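Local coordinates for putative gamma-hydroxymuconic semialdehyde dehydrogenase (Pseudomonas, PDB 4GO3), which probably oxidises an aldehyde such as gamma-hydroxymuconic semialdehyde to the carboxylic acid with an NAD(P)+ cofactor, as aldehyde dehydrogenases do, at residues Q135-G140 / E469-W474. The protein carries 2 engineered substitutions. Numbering follows the deposited sequence.
Sequences QRKPIG and EARSVW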
ATOM      1  N   GLN A 135      -6.188 -12.674  11.485  1.00 31.85           N
ATOM      2  CA  GLN A 135      -7.223 -12.674  10.486  1.00 37.29           C
ATOM      3  C   GLN A 135      -6.948 -11.643   9.418  1.00 38.25           C
ATOM      4  O   GLN A 135      -6.145 -10.757   9.587  1.00 31.64           O
ATOM      5  CB  GLN A 135      -8.576 -12.404  11.112  1.00 29.25           C
ATOM      6  CG  GLN A 135      -8.755 -13.080  12.414  1.00 30.16           C
ATOM      7  CD  GLN A 135     -10.177 -13.389  12.695  1.00 30.37           C
ATOM      8  OE1 GLN A 135     -10.745 -12.889  13.646  1.00 30.90           O
ATOM      9  NE2 GLN A 135     -10.770 -14.224  11.873  1.00 30.04           N
ATOM     10  N   ARG A 136      -7.637 -11.794   8.303  1.00 19.57           N
ATOM     11  CA  ARG A 136      -7.641 -10.822   7.235  1.00 16.04           C
ATOM     12  C   ARG A 136      -9.015 -10.240   7.240  1.00 16.32           C
ATOM     13  O   ARG A 136      -9.956 -10.901   6.875  1.00 29.51           O
ATOM     14  CB  ARG A 136      -7.447 -11.503   5.900  1.00  8.66           C
ATOM     15  CG  ARG A 136      -6.340 -12.444   5.843  1.00 31.68           C
ATOM     16  CD  ARG A 136      -5.056 -11.707   5.688  1.00 24.86           C
ATOM     17  NE  ARG A 136      -5.170 -10.513   4.869  1.00 77.09           N
ATOM     18  CZ  ARG A 136      -4.215  -9.601   4.765  1.00 84.47           C
ATOM     19  NH1 ARG A 136      -3.088  -9.750   5.432  1.00 64.05           N
ATOM     20  NH2 ARG A 136      -4.377  -8.544   3.999  1.00 74.53           N
ATOM     21  N   LYS A 137      -9.152  -9.007   7.670  1.00 28.18           N
ATOM     22  CA  LYS A 137     -10.462  -8.434   7.700  1.00 26.04           C
ATOM     23  C   LYS A 137     -10.576  -7.421   6.599  1.00 29.19           C
ATOM     24  O   LYS A 137      -9.584  -6.957   6.071  1.00 28.13           O
ATOM     25  CB  LYS A 137     -10.727  -7.817   9.059  1.00 29.28           C
ATOM     26  CG  LYS A 137     -10.786  -8.831  10.174  1.00 41.04           C
ATOM     27  CD  LYS A 137     -12.198  -9.317  10.420  1.00 43.78           C
ATOM     28  CE  LYS A 137     -12.263 -10.797  10.744  1.00 51.47           C
ATOM     29  NZ  LYS A 137     -12.561 -11.689   9.582  1.00 47.15           N
ATOM     30  N   PRO A 138     -11.802  -7.099   6.236  1.00 23.10           N
ATOM     31  CA  PRO A 138     -12.051  -6.055   5.258  1.00 21.91           C
ATOM     32  C   PRO A 138     -11.644  -4.739   5.855  1.00 23.19           C
ATOM     33  O   PRO A 138     -11.786  -4.573   7.052  1.00 25.71           O
ATOM     34  CB  PRO A 138     -13.555  -6.078   5.118  1.00 19.22           C
ATOM     35  CG  PRO A 138     -13.968  -7.370   5.607  1.00 16.59           C
ATOM     36  CD  PRO A 138     -13.042  -7.769   6.642  1.00 20.89           C
ATOM     37  N   ILE A 139     -11.149  -3.829   5.034  1.00 15.70           N
ATOM     38  CA  ILE A 139     -10.815  -2.496   5.462  1.00 13.02           C
ATOM     39  C   ILE A 139     -12.043  -1.786   5.999  1.00 24.43           C
ATOM     40  O   ILE A 139     -12.020  -1.187   7.067  1.00 17.76           O
ATOM     41  CB  ILE A 139     -10.295  -1.699   4.293  1.00 10.05           C
ATOM     42  CG1 ILE A 139      -8.982  -2.286   3.825  1.00 18.87           C
ATOM     43  CG2 ILE A 139     -10.101  -0.275   4.688  1.00  8.42           C
ATOM     44  CD1 ILE A 139      -8.741  -2.108   2.394  1.00 19.01           C
ATOM     45  N   GLY A 140     -13.114  -1.858   5.220  1.00 31.91           N
ATOM     46  CA  GLY A 140     -14.379  -1.241   5.554  1.00 32.74           C
ATOM     47  C   GLY A 140     -15.086  -0.684   4.341  1.00 30.40           C
ATOM     48  O   GLY A 140     -15.498  -1.409   3.465  1.00 32.62           O
ATOM     49  N   GLU A 469      -7.102  -6.203   5.776  1.00 46.73           N
ATOM     50  CA  GLU A 469      -6.078  -5.792   6.701  1.00 43.24           C
ATOM     51  C   GLU A 469      -5.708  -6.972   7.535  1.00 41.78           C
ATOM     52  O   GLU A 469      -6.527  -7.816   7.791  1.00 46.84           O
ATOM     53  CB  GLU A 469      -6.586  -4.695   7.618  1.00 43.31           C
ATOM     54  CG  GLU A 469      -7.996  -4.305   7.364  1.00 61.61           C
ATOM     55  CD  GLU A 469      -8.695  -3.814   8.599  1.00 81.43           C
ATOM     56  OE1 GLU A 469      -9.224  -4.654   9.342  1.00 58.20           O
ATOM     57  OE2 GLU A 469      -8.734  -2.587   8.817  1.00 71.67           O
ATOM     58  N   ALA A 470      -4.459  -7.013   7.962  1.00 24.48           N
ATOM     59  CA  ALA A 470      -4.008  -7.950   8.948  1.00 19.88           C
ATOM     60  C   ALA A 470      -4.514  -7.560  10.333  1.00 35.24           C
ATOM     61  O   ALA A 470      -4.224  -6.505  10.823  1.00 23.25           O
ATOM     62  CB  ALA A 470      -2.554  -7.976   8.930  1.00 16.80           C
ATOM     63  N   ARG A 471      -5.271  -8.449  10.955  1.00 36.68           N
ATOM     64  CA  ARG A 471      -5.678  -8.279  12.334  1.00 30.52           C
ATOM     65  C   ARG A 471      -5.043  -9.353  13.227  1.00 32.81           C
ATOM     66  O   ARG A 471      -5.564 -10.441  13.352  1.00 33.55           O
ATOM     67  CB  ARG A 471      -7.196  -8.325  12.431  1.00 36.08           C
ATOM     68  CG  ARG A 471      -7.914  -7.181  11.727  1.00 74.05           C
ATOM     69  CD  ARG A 471      -8.108  -5.982  12.636  1.00 78.62           C
ATOM     70  NE  ARG A 471      -9.465  -5.454  12.604  1.00 51.27           N
ATOM     71  CZ  ARG A 471     -10.190  -5.205  13.689  1.00 56.54           C
ATOM     72  NH1 ARG A 471      -9.693  -5.439  14.890  1.00 58.76           N
ATOM     73  NH2 ARG A 471     -11.416  -4.722  13.576  1.00 55.68           N
ATOM     74  N   SER A 472      -3.910  -9.035  13.849  1.00 28.82           N
ATOM     75  CA  SER A 472      -3.183 -10.021  14.656  1.00 27.07           C
ATOM     76  C   SER A 472      -3.747 -10.156  16.063  1.00 29.96           C
ATOM     77  O   SER A 472      -3.841  -9.180  16.813  1.00 24.66           O
ATOM     78  CB  SER A 472      -1.702  -9.667  14.732  1.00 26.19           C
ATOM     79  OG  SER A 472      -1.028 -10.522  15.629  1.00 31.92           O
ATOM     80  N   VAL A 473      -4.135 -11.374  16.414  1.00 23.99           N
ATOM     81  CA  VAL A 473      -4.675 -11.628  17.741  1.00 28.65           C
ATOM     82  C   VAL A 473      -3.747 -12.547  18.528  1.00 34.59           C
ATOM     83  O   VAL A 473      -3.306 -13.585  18.024  1.00 31.78           O
ATOM     84  CB  VAL A 473      -6.067 -12.241  17.677  1.00 27.76           C
ATOM     85  CG1 VAL A 473      -6.524 -12.630  19.062  1.00 26.28           C
ATOM     86  CG2 VAL A 473      -7.026 -11.253  17.036  1.00 32.82           C
ATOM     87  N   TRP A 474      -3.390 -12.154  19.742  1.00 26.28           N
ATOM     88  CA  TRP A 474      -2.488 -12.942  20.565  1.00 25.95           C
ATOM     89  C   TRP A 474      -3.261 -13.435  21.750  1.00 28.14           C
ATOM     90  O   TRP A 474      -3.855 -12.660  22.457  1.00 34.66           O
ATOM     91  CB  TRP A 474      -1.349 -12.088  21.090  1.00 31.88           C
ATOM     92  CG  TRP A 474      -0.209 -11.846  20.176  1.00 37.37           C
ATOM     93  CD1 TRP A 474      -0.121 -10.897  19.220  1.00 31.83           C
ATOM     94  CD2 TRP A 474       1.032 -12.537  20.168  1.00 32.49           C
ATOM     95  NE1 TRP A 474       1.090 -10.963  18.597  1.00 29.67           N
ATOM     96  CE2 TRP A 474       1.818 -11.969  19.165  1.00 29.67           C
ATOM     97  CE3 TRP A 474       1.550 -13.588  20.905  1.00 30.22           C
ATOM     98  CZ2 TRP A 474       3.089 -12.413  18.881  1.00 28.15           C
ATOM     99  CZ3 TRP A 474       2.799 -14.027  20.620  1.00 36.09           C
ATOM    100  CH2 TRP A 474       3.562 -13.443  19.619  1.00 30.60           C
TER
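Gln-135 pairs with Arg-471 and Lys-137 with Glu-469 as antiparallel hydrogen-bonded pairs, each joined by two backbone bonds, while the short strand axes approach to 4.7 Å with 133° between their directions, the mark of a strongly twisted pair. The bond from Arg-471 N to Gln-135 O is 2.8 Å long and practically straight at the hydrogen. Between these pairs sits the non-hydrogen-bonded pair Arg-136 and Ala-470, where the CA of Arg-136 comes 3.3 Å from the O of Glu-469 in a CA-H...O contact. Bends at chi2 and chi3 (-79° and -35°) fold the Arg-136 chain back, laying one face of its guanidinium over the backbone from Glu-469 C to Ala-470 N, with NH1 4.0 Å from the CB of Ala-470. Thr-468 accepts a hydrogen bond from NH2 of this group, and Glu-462 of the second subunit forms a salt bridge with NH1. Gln-135, Lys-137, Glu-469 and Arg-471 share the opposite face. There the aliphatic parts of Lys-137 and Arg-471 cross at about a right angle, CG to CG 3.7 Å. The Glu-469 side chain runs on extended past Pro-138 to Ile-139; OE1 lies 3.5 Å from the CB of Lys-137 and makes a weak, long salt bridge to NE of Arg-471. Shortening Glu-469 to an alanine removes the carboxylate, and NE of Arg-471 would probably be left without its mate while a gap opened beside Ile-139. Farther along, residues 472-474 pair in parallel with a strand of the second subunit, which continues the sheet across the interface: an arrangement characteristic of the oligomerisation domain of aldehyde dehydrogenases, in which the C-terminal strand joins a beta-hairpin arm.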